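Side-chain contacts in 2-dehydro-3-deoxy-D-arabinonate dehydratase (Sulfolobus solfataricus, PDB 2Q18), which catalyses the metal-dependent dehydration of 2-dehydro-3-deoxy-D-arabinonate to 2,5-dioxopentanoate, in a pathway converting D-arabinonate to 2-oxoglutarate: residues Leu176-Pro179 with Gln180-Tyr184; Arg123-Gly126 with His127-Ile131; Leu99-Thr102 with Ile103-Val107. All coordinates share one frame; numbering follows the deposited sequence.

Contact 1: Leu176-Pro179 with Gln180-Tyr184; sequences LYLP and QSKIY. With PO4 (phosphate ion), chain B.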
ATOM      1  N   LEU A 176     -35.174  23.244   3.237  1.00 32.46           N
ATOM      2  CA  LEU A 176     -34.278  22.628   4.211  1.00 32.42           C
ATOM      3  C   LEU A 176     -34.141  21.115   4.012  1.00 32.17           C
ATOM      4  O   LEU A 176     -33.288  20.478   4.640  1.00 31.82           O
ATOM      5  CB  LEU A 176     -34.731  22.945   5.643  1.00 32.33           C
ATOM      6  CG  LEU A 176     -34.718  24.424   6.071  1.00 34.04           C
ATOM      7  CD1 LEU A 176     -35.219  24.566   7.498  1.00 33.07           C
ATOM      8  CD2 LEU A 176     -33.326  25.049   5.925  1.00 32.27           C
ATOM      9  N   TYR A 177     -34.985  20.548   3.147  1.00 31.71           N
ATOM     10  CA  TYR A 177     -34.900  19.127   2.793  1.00 30.65           C
ATOM     11  C   TYR A 177     -34.059  18.887   1.535  1.00 30.95           C
ATOM     12  O   TYR A 177     -33.914  17.744   1.090  1.00 30.80           O
ATOM     13  CB  TYR A 177     -36.296  18.522   2.591  1.00 30.81           C
ATOM     14  CG  TYR A 177     -37.188  18.492   3.816  1.00 30.47           C
ATOM     15  CD1 TYR A 177     -36.661  18.316   5.096  1.00 29.17           C
ATOM     16  CD2 TYR A 177     -38.574  18.601   3.685  1.00 30.55           C
ATOM     17  CE1 TYR A 177     -37.486  18.280   6.218  1.00 30.95           C
ATOM     18  CE2 TYR A 177     -39.412  18.566   4.802  1.00 31.22           C
ATOM     19  CZ  TYR A 177     -38.862  18.404   6.063  1.00 31.59           C
ATOM     20  OH  TYR A 177     -39.686  18.364   7.165  1.00 31.71           O
ATOM     21  N   LEU A 178     -33.515  19.957   0.960  1.00 30.70           N
ATOM     22  CA  LEU A 178     -32.719  19.850  -0.264  1.00 32.27           C
ATOM     23  C   LEU A 178     -31.600  18.793  -0.211  1.00 31.08           C
ATOM     24  O   LEU A 178     -31.471  18.009  -1.151  1.00 31.99           O
ATOM     25  CB  LEU A 178     -32.169  21.212  -0.711  1.00 32.63           C
ATOM     26  CG  LEU A 178     -31.626  21.255  -2.149  1.00 35.66           C
ATOM     27  CD1 LEU A 178     -32.759  21.232  -3.176  1.00 35.42           C
ATOM     28  CD2 LEU A 178     -30.735  22.469  -2.371  1.00 35.57           C
ATOM     29  N   PRO A 179     -30.790  18.764   0.876  1.00 30.63           N
ATOM     30  CA  PRO A 179     -29.751  17.718   0.956  1.00 29.43           C
ATOM     31  C   PRO A 179     -30.309  16.291   0.840  1.00 29.17           C
ATOM     32  O   PRO A 179     -29.743  15.473   0.113  1.00 28.30           O
ATOM     33  CB  PRO A 179     -29.127  17.942   2.340  1.00 28.73           C
ATOM     34  CG  PRO A 179     -29.377  19.388   2.632  1.00 29.15           C
ATOM     35  CD  PRO A 179     -30.732  19.672   2.042  1.00 29.29           C
ATOM     36  N   GLN A 180     -31.405  16.011   1.543  1.00 28.45           N
ATOM     37  CA  GLN A 180     -32.079  14.716   1.468  1.00 29.01           C
ATOM     38  C   GLN A 180     -32.600  14.426   0.059  1.00 28.46           C
ATOM     39  O   GLN A 180     -32.597  13.278  -0.385  1.00 28.18           O
ATOM     40  CB  GLN A 180     -33.237  14.643   2.466  1.00 29.00           C
ATOM     41  CG  GLN A 180     -32.815  14.501   3.913  1.00 28.74           C
ATOM     42  CD  GLN A 180     -34.001  14.434   4.853  1.00 30.57           C
ATOM     43  OE1 GLN A 180     -34.649  13.392   4.985  1.00 32.01           O
ATOM     44  NE2 GLN A 180     -34.288  15.547   5.525  1.00 30.48           N
ATOM     45  N   SER A 181     -33.035  15.476  -0.632  1.00 27.31           N
ATOM     46  CA  SER A 181     -33.572  15.347  -1.981  1.00 27.57           C
ATOM     47  C   SER A 181     -32.474  15.127  -3.021  1.00 27.46           C
ATOM     48  O   SER A 181     -32.760  14.714  -4.151  1.00 27.28           O
ATOM     49  CB  SER A 181     -34.388  16.586  -2.345  1.00 26.61           C
ATOM     50  OG  SER A 181     -33.549  17.636  -2.791  1.00 26.53           O
ATOM     51  N   LYS A 182     -31.227  15.397  -2.626  1.00 26.30           N
ATOM     52  CA  LYS A 182     -30.088  15.415  -3.551  1.00 26.72           C
ATOM     53  C   LYS A 182     -29.036  14.334  -3.307  1.00 26.03           C
ATOM     54  O   LYS A 182     -28.377  13.909  -4.252  1.00 26.87           O
ATOM     55  CB  LYS A 182     -29.388  16.780  -3.507  1.00 26.72           C
ATOM     56  CG  LYS A 182     -30.187  17.943  -4.083  1.00 29.14           C
ATOM     57  CD  LYS A 182     -30.110  17.988  -5.589  1.00 28.53           C
ATOM     58  CE  LYS A 182     -30.806  19.222  -6.131  1.00 27.26           C
ATOM     59  NZ  LYS A 182     -30.771  19.232  -7.622  1.00 29.91           N
ATOM     60  N   ILE A 183     -28.867  13.919  -2.051  1.00 25.62           N
ATOM     61  CA  ILE A 183     -27.731  13.073  -1.649  1.00 25.68           C
ATOM     62  C   ILE A 183     -28.187  11.719  -1.111  1.00 25.03           C
ATOM     63  O   ILE A 183     -28.743  11.630  -0.016  1.00 25.63           O
ATOM     64  CB  ILE A 183     -26.815  13.771  -0.581  1.00 25.55           C
ATOM     65  CG1 ILE A 183     -26.531  15.234  -0.956  1.00 26.09           C
ATOM     66  CG2 ILE A 183     -25.501  12.989  -0.394  1.00 25.41           C
ATOM     67  CD1 ILE A 183     -25.950  16.082   0.192  1.00 26.45           C
ATOM     68  N   TYR A 184     -27.928  10.670  -1.889  1.00 25.01           N
ATOM     69  CA  TYR A 184     -28.315   9.299  -1.542  1.00 24.36           C
ATOM     70  C   TYR A 184     -27.697   8.325  -2.555  1.00 24.24           C
ATOM     71  O   TYR A 184     -27.141   8.756  -3.565  1.00 24.19           O
ATOM     72  CB  TYR A 184     -29.850   9.160  -1.486  1.00 25.51           C
ATOM     73  CG  TYR A 184     -30.559   9.540  -2.771  1.00 25.14           C
ATOM     74  CD1 TYR A 184     -30.832   8.579  -3.745  1.00 25.35           C
ATOM     75  CD2 TYR A 184     -30.961  10.854  -3.011  1.00 25.22           C
ATOM     76  CE1 TYR A 184     -31.474   8.919  -4.933  1.00 25.77           C
ATOM     77  CE2 TYR A 184     -31.610  11.204  -4.198  1.00 24.10           C
ATOM     78  CZ  TYR A 184     -31.863  10.226  -5.150  1.00 27.17           C
ATOM     79  OH  TYR A 184     -32.505  10.544  -6.326  1.00 27.66           O
TER
HETATM   80  P   PO4 B4285     -31.841  23.233  -7.023  0.50 34.91           P
HETATM   81  O1  PO4 B4285     -31.998  21.931  -7.771  0.50 35.30           O
HETATM   82  O2  PO4 B4285     -31.096  22.982  -5.741  0.50 33.41           O
HETATM   83  O3  PO4 B4285     -31.081  24.190  -7.902  0.50 33.96           O
HETATM   84  O4  PO4 B4285     -33.190  23.824  -6.708  0.50 34.02           O
HETATM   85  O   HOH W   1     -32.627  17.909   5.001  1.00 27.62           O

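Contact 2: Arg123-Gly126 with His127-Ile131; sequences RCVG and HGEAI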
ATOM      1  N   ARG A 123     -21.683   7.336  -4.223  1.00 23.83           N
ATOM      2  CA  ARG A 123     -23.090   7.659  -4.468  1.00 23.72           C
ATOM      3  C   ARG A 123     -23.353   7.956  -5.949  1.00 24.22           C
ATOM      4  O   ARG A 123     -24.496   8.183  -6.345  1.00 25.94           O
ATOM      5  CB  ARG A 123     -23.541   8.838  -3.594  1.00 22.20           C
ATOM      6  CG  ARG A 123     -23.662   8.512  -2.098  1.00 22.94           C
ATOM      7  CD  ARG A 123     -24.144   9.735  -1.322  1.00 22.98           C
ATOM      8  NE  ARG A 123     -24.349   9.465   0.103  1.00 22.67           N
ATOM      9  CZ  ARG A 123     -23.411   9.568   1.043  1.00 22.50           C
ATOM     10  NH1 ARG A 123     -22.174   9.922   0.723  1.00 21.24           N
ATOM     11  NH2 ARG A 123     -23.709   9.301   2.313  1.00 21.88           N
ATOM     12  N   CYS A 124     -22.295   7.950  -6.758  1.00 23.10           N
ATOM     13  CA  CYS A 124     -22.407   8.175  -8.197  1.00 23.57           C
ATOM     14  C   CYS A 124     -22.409   6.860  -8.967  1.00 24.20           C
ATOM     15  O   CYS A 124     -21.833   5.866  -8.517  1.00 23.60           O
ATOM     16  CB  CYS A 124     -21.247   9.029  -8.707  1.00 23.80           C
ATOM     17  SG  CYS A 124     -21.098  10.643  -7.930  1.00 26.27           S
ATOM     18  N   VAL A 125     -23.057   6.873 -10.132  1.00 23.43           N
ATOM     19  CA  VAL A 125     -23.035   5.738 -11.056  1.00 22.95           C
ATOM     20  C   VAL A 125     -22.642   6.237 -12.437  1.00 22.89           C
ATOM     21  O   VAL A 125     -22.568   7.449 -12.665  1.00 22.62           O
ATOM     22  CB  VAL A 125     -24.402   4.987 -11.111  1.00 23.52           C
ATOM     23  CG1 VAL A 125     -24.844   4.561  -9.713  1.00 21.65           C
ATOM     24  CG2 VAL A 125     -25.474   5.833 -11.784  1.00 21.90           C
ATOM     25  N   GLY A 126     -22.370   5.306 -13.345  1.00 22.69           N
ATOM     26  CA  GLY A 126     -21.955   5.653 -14.693  1.00 23.23           C
ATOM     27  C   GLY A 126     -22.909   5.171 -15.772  1.00 24.16           C
ATOM     28  O   GLY A 126     -24.009   4.689 -15.486  1.00 23.28           O
ATOM     29  N   HIS A 127     -22.476   5.340 -17.017  1.00 24.34           N
ATOM     30  CA  HIS A 127     -23.187   4.868 -18.198  1.00 25.86           C
ATOM     31  C   HIS A 127     -23.575   3.396 -18.056  1.00 25.33           C
ATOM     32  O   HIS A 127     -22.734   2.551 -17.746  1.00 25.02           O
ATOM     33  CB  HIS A 127     -22.296   5.081 -19.423  1.00 25.23           C
ATOM     34  CG  HIS A 127     -22.988   4.871 -20.734  1.00 28.48           C
ATOM     35  ND1 HIS A 127     -24.052   5.642 -21.151  1.00 27.67           N
ATOM     36  CD2 HIS A 127     -22.742   3.995 -21.738  1.00 25.96           C
ATOM     37  CE1 HIS A 127     -24.442   5.238 -22.347  1.00 29.52           C
ATOM     38  NE2 HIS A 127     -23.660   4.243 -22.727  1.00 28.02           N
ATOM     39  N   GLY A 128     -24.860   3.106 -18.248  1.00 25.51           N
ATOM     40  CA  GLY A 128     -25.354   1.728 -18.230  1.00 24.58           C
ATOM     41  C   GLY A 128     -25.681   1.188 -16.851  1.00 25.34           C
ATOM     42  O   GLY A 128     -26.158   0.060 -16.720  1.00 25.59           O
ATOM     43  N   GLU A 129     -25.425   1.989 -15.820  1.00 23.42           N
ATOM     44  CA  GLU A 129     -25.709   1.588 -14.446  1.00 23.33           C
ATOM     45  C   GLU A 129     -26.969   2.302 -13.980  1.00 22.80           C
ATOM     46  O   GLU A 129     -27.368   3.304 -14.569  1.00 23.43           O
ATOM     47  CB  GLU A 129     -24.511   1.910 -13.536  1.00 23.16           C
ATOM     48  CG  GLU A 129     -23.184   1.346 -14.073  1.00 22.93           C
ATOM     49  CD  GLU A 129     -21.955   1.754 -13.257  1.00 24.84           C
ATOM     50  OE1 GLU A 129     -22.020   2.754 -12.505  1.00 22.42           O
ATOM     51  OE2 GLU A 129     -20.914   1.069 -13.387  1.00 23.34           O
ATOM     52  N   ALA A 130     -27.593   1.793 -12.926  1.00 22.93           N
ATOM     53  CA  ALA A 130     -28.874   2.325 -12.474  1.00 23.96           C
ATOM     54  C   ALA A 130     -28.757   3.541 -11.556  1.00 25.05           C
ATOM     55  O   ALA A 130     -27.994   3.524 -10.579  1.00 24.63           O
ATOM     56  CB  ALA A 130     -29.690   1.227 -11.793  1.00 23.87           C
ATOM     57  N   ILE A 131     -29.514   4.588 -11.882  1.00 24.17           N
ATOM     58  CA  ILE A 131     -29.796   5.669 -10.937  1.00 24.61           C
ATOM     59  C   ILE A 131     -30.966   5.231 -10.056  1.00 25.75           C
ATOM     60  O   ILE A 131     -31.646   4.243 -10.364  1.00 26.48           O
ATOM     61  CB  ILE A 131     -30.102   7.023 -11.638  1.00 24.92           C
ATOM     62  CG1 ILE A 131     -31.251   6.887 -12.653  1.00 24.97           C
ATOM     63  CG2 ILE A 131     -28.838   7.577 -12.304  1.00 23.73           C
ATOM     64  CD1 ILE A 131     -31.781   8.218 -13.199  1.00 23.71           C
TER

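Contact 3: Leu99-Thr102 with Ile103-Val107; sequences LGKT and IYEKV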
ATOM      1  N   LEU A  99     -39.968  38.010   1.865  1.00 53.22           N
ATOM      2  CA  LEU A  99     -40.714  39.239   1.560  1.00 53.79           C
ATOM      3  C   LEU A  99     -41.493  39.131   0.242  1.00 53.80           C
ATOM      4  O   LEU A  99     -41.353  39.974  -0.648  1.00 54.11           O
ATOM      5  CB  LEU A  99     -39.798  40.479   1.556  1.00 54.03           C
ATOM      6  CG  LEU A  99     -39.191  41.069   2.842  1.00 54.94           C
ATOM      7  CD1 LEU A  99     -40.040  40.797   4.092  1.00 55.42           C
ATOM      8  CD2 LEU A  99     -37.764  40.585   3.049  1.00 56.29           C
ATOM      9  N   GLY A 100     -42.294  38.072   0.123  1.00 53.58           N
ATOM     10  CA  GLY A 100     -43.148  37.859  -1.051  1.00 53.61           C
ATOM     11  C   GLY A 100     -42.456  37.357  -2.310  1.00 53.39           C
ATOM     12  O   GLY A 100     -43.121  36.985  -3.282  1.00 54.08           O
ATOM     13  N   LYS A 101     -41.126  37.348  -2.300  1.00 52.57           N
ATOM     14  CA  LYS A 101     -40.338  36.902  -3.446  1.00 52.03           C
ATOM     15  C   LYS A 101     -39.778  35.506  -3.177  1.00 50.65           C
ATOM     16  O   LYS A 101     -39.167  35.269  -2.129  1.00 50.49           O
ATOM     17  CB  LYS A 101     -39.206  37.896  -3.715  1.00 52.06           C
ATOM     18  CG  LYS A 101     -38.483  37.715  -5.041  1.00 53.51           C
ATOM     19  CD  LYS A 101     -37.366  38.746  -5.183  1.00 53.71           C
ATOM     20  CE  LYS A 101     -36.688  38.655  -6.541  1.00 56.59           C
ATOM     21  NZ  LYS A 101     -35.635  39.699  -6.722  1.00 56.32           N
ATOM     22  N   THR A 102     -39.992  34.590  -4.121  1.00 48.63           N
ATOM     23  CA  THR A 102     -39.562  33.196  -3.960  1.00 46.82           C
ATOM     24  C   THR A 102     -38.041  33.088  -3.842  1.00 45.21           C
ATOM     25  O   THR A 102     -37.299  33.845  -4.480  1.00 44.36           O
ATOM     26  CB  THR A 102     -40.043  32.272  -5.117  1.00 46.65           C
ATOM     27  OG1 THR A 102     -39.177  32.416  -6.249  1.00 46.02           O
ATOM     28  CG2 THR A 102     -41.478  32.589  -5.524  1.00 47.77           C
ATOM     29  N   ILE A 103     -37.594  32.139  -3.026  1.00 43.81           N
ATOM     30  CA  ILE A 103     -36.165  31.888  -2.814  1.00 42.09           C
ATOM     31  C   ILE A 103     -35.399  31.656  -4.121  1.00 41.29           C
ATOM     32  O   ILE A 103     -34.247  32.068  -4.248  1.00 40.92           O
ATOM     33  CB  ILE A 103     -35.925  30.723  -1.817  1.00 42.02           C
ATOM     34  CG1 ILE A 103     -36.653  29.448  -2.270  1.00 41.92           C
ATOM     35  CG2 ILE A 103     -36.359  31.136  -0.411  1.00 40.77           C
ATOM     36  CD1 ILE A 103     -36.269  28.193  -1.499  1.00 41.86           C
ATOM     37  N   TYR A 104     -36.055  31.019  -5.092  1.00 40.87           N
ATOM     38  CA  TYR A 104     -35.444  30.717  -6.390  1.00 40.41           C
ATOM     39  C   TYR A 104     -35.264  31.973  -7.238  1.00 41.28           C
ATOM     40  O   TYR A 104     -34.234  32.148  -7.897  1.00 41.11           O
ATOM     41  CB  TYR A 104     -36.259  29.652  -7.141  1.00 39.88           C
ATOM     42  CG  TYR A 104     -36.388  28.359  -6.365  1.00 38.42           C
ATOM     43  CD1 TYR A 104     -35.364  27.412  -6.378  1.00 35.90           C
ATOM     44  CD2 TYR A 104     -37.519  28.098  -5.595  1.00 37.75           C
ATOM     45  CE1 TYR A 104     -35.468  26.233  -5.652  1.00 35.69           C
ATOM     46  CE2 TYR A 104     -37.635  26.918  -4.867  1.00 37.87           C
ATOM     47  CZ  TYR A 104     -36.604  25.991  -4.901  1.00 37.46           C
ATOM     48  OH  TYR A 104     -36.712  24.825  -4.179  1.00 39.25           O
ATOM     49  N   GLU A 105     -36.269  32.844  -7.211  1.00 42.04           N
ATOM     50  CA  GLU A 105     -36.199  34.139  -7.884  1.00 44.20           C
ATOM     51  C   GLU A 105     -35.113  35.015  -7.245  1.00 42.88           C
ATOM     52  O   GLU A 105     -34.378  35.718  -7.943  1.00 42.41           O
ATOM     53  CB  GLU A 105     -37.561  34.834  -7.817  1.00 43.92           C
ATOM     54  CG  GLU A 105     -37.770  35.924  -8.855  1.00 48.10           C
ATOM     55  CD  GLU A 105     -39.037  36.737  -8.610  1.00 48.72           C
ATOM     56  OE1 GLU A 105     -39.985  36.213  -7.970  1.00 52.89           O
ATOM     57  OE2 GLU A 105     -39.080  37.906  -9.059  1.00 54.21           O
ATOM     58  N   LYS A 106     -35.015  34.951  -5.918  1.00 42.90           N
ATOM     59  CA  LYS A 106     -33.981  35.663  -5.164  1.00 43.62           C
ATOM     60  C   LYS A 106     -32.558  35.314  -5.604  1.00 43.00           C
ATOM     61  O   LYS A 106     -31.784  36.211  -5.938  1.00 42.80           O
ATOM     62  CB  LYS A 106     -34.142  35.431  -3.662  1.00 44.11           C
ATOM     63  CG  LYS A 106     -35.013  36.458  -2.975  1.00 48.08           C
ATOM     64  CD  LYS A 106     -34.530  36.700  -1.558  1.00 54.66           C
ATOM     65  CE  LYS A 106     -34.861  38.111  -1.103  1.00 59.20           C
ATOM     66  NZ  LYS A 106     -34.111  38.471   0.133  1.00 62.26           N
ATOM     67  N   VAL A 107     -32.226  34.020  -5.616  1.00 42.63           N
ATOM     68  CA  VAL A 107     -30.897  33.557  -6.044  1.00 42.29           C
ATOM     69  C   VAL A 107     -30.619  33.941  -7.496  1.00 42.54           C
ATOM     70  O   VAL A 107     -29.500  34.326  -7.843  1.00 41.93           O
ATOM     71  CB  VAL A 107     -30.711  32.022  -5.859  1.00 42.12           C
ATOM     72  CG1 VAL A 107     -29.341  31.577  -6.352  1.00 42.76           C
ATOM     73  CG2 VAL A 107     -30.872  31.630  -4.406  1.00 42.13           C
TER

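Contact 1: Leu176-Pro179 with Gln180-Tyr184
Leu178 and Lys182, one helical turn apart, lie side by side and point the same way, toward a phosphate ion that probably came from the crystallisation liquor. The Leu178 methyl CD2 packs against the ion, 3.4 Å from phosphate O2. An apolar contact forms where Pro179 CB packs at 4.3 Å from Ile183 CD1. Among the backbone bonds, Ser181 N donates to Tyr177 O and Ile183 N to Pro179 O (2.8 Å), each spanning four residues; Pro179 O also accepts from Lys182 N, three residues on, at 3.1 Å. Ser181 OG, turned between its own N and carbonyl carbon (chi1 82°), reaches back to donate to Leu178 O at 2.7 Å. A water accepts from Gln180 NE2 and donates to Leu176 O, and the Gln180 amide, standing nearly upright to the Tyr177 ring (80°), also bonds Pro113 and Arg112 of the second subunit. Lys182 NZ donates to phosphate O1 at 3.0 Å and forms salt bridges with Asp164 and Glu143, both magnesium ligands. This short helix thus delivers a substrate-binding lysine to the metal-dependent active site of an FAH-family fold.

Contact 2: Arg123-Gly126 with His127-Ile131
Glu129, the last residue of a tight turn, reaches back across it, and its OE1 accepts a hydrogen bond from Gly126 N at 2.7 Å. The N-H points well at the oxygen (160°) but meets it from above the carboxylate plane. With CG beside its own backbone N (chi1 -52°) and the chain extended beyond, Glu129 brings the carboxylate to Gly126 N, with OE1 3.6 Å from Val125 CB. On the apolar side, Val125 and Ile131 cross at about a right angle, and Val125 CG2 touches Ile131 CG2 at 3.8 Å. The other methyl, Val125 CG1, rests against Ala130 O at 3.4 Å.

Behind these side chains lies a type II beta turn from Gly126 to Glu129, closed by Glu129 N donating to Gly126 O at 3.1 Å. Gly128 occupies its third position with positive phi (85°), the conformation that glycine adopts readily there. The turn reverses the chain between strand 124-125 and strand 131-133, which belong to different sheets: Val125 bonds through its backbone to strand 188-195, and Ile131 to strand 280-288.

Further out, Glu129 OE2 is engaged by a salt bridge from Arg66 and a hydrogen bond from Thr68, so both carboxylate oxygens have partners and the group is probably held in its rotation. At the second position of the turn, the ring of His127 is held by outside partners: NE2 bonds Leu57 O, ND1 bonds Ile283 N, and Phe60 meets it edge-to-face.

Contact 3: Leu99-Thr102 with Ile103-Val107
The backbone passes from the short strand 101-102 directly into helix 103-109, with Thr102 at the N-cap and its O accepting from Lys106 N at 2.9 Å. The cap is completed by the side chain: with OG1 set between the backbone N and the carbonyl carbon (chi1 81°), Thr102 OG1 accepts from Glu105 N at 3.1 Å, along a nearly straight N-H (160°). The same oxygen sits 3.3 Å from Glu105 CB, and the two side chains cross at about a right angle. Lys101, fully extended, likewise passes across Glu105; its CG lies 3.6 Å from Glu105 OE1 and its CE 3.6 Å from Glu105 OE2. These are contacts of the aliphatic chain, since Lys101 NZ stays 4.5 Å from Glu105 OE2, beyond a salt bridge, and pairs instead with Asp109 later in the helix. Lys101 CD further packs on Lys106 CG at 4.0 Å. Around this capped start, strand 101-102 pairs antiparallel with strand 97-98, whose Ile98 meets Ile103 and Lys106; Tyr104 leans on substrate-binding Ile81 and bonds Glu171 of helix 168-173, while the second subunit offers Asn174 to Ile103 O.

Overall arrangement
Followed from the N terminus, the three contacts come strictly in series, none nesting in or crossing another, and each is closed within one continuous piece of chain. Contact 3 starts helix 103-109 after the hairpin of strands 97-98 and 101-102; contact 2 turns the chain from strand 124-125 to strand 131-133; contact 1 forms helix 178-182 ahead of strand 188-195. Contacts 1 and 2 touch, Ile183 and Tyr184 packing on Arg123. Contacts 1 and 3 do not touch, their nearest atoms being about 5 Å apart, yet both approach the phosphate and border the second subunit. Contact 2 joins strands of two sheets and lies apart from contact 3; the centres of contacts 2 and 3 are about 34 Å apart.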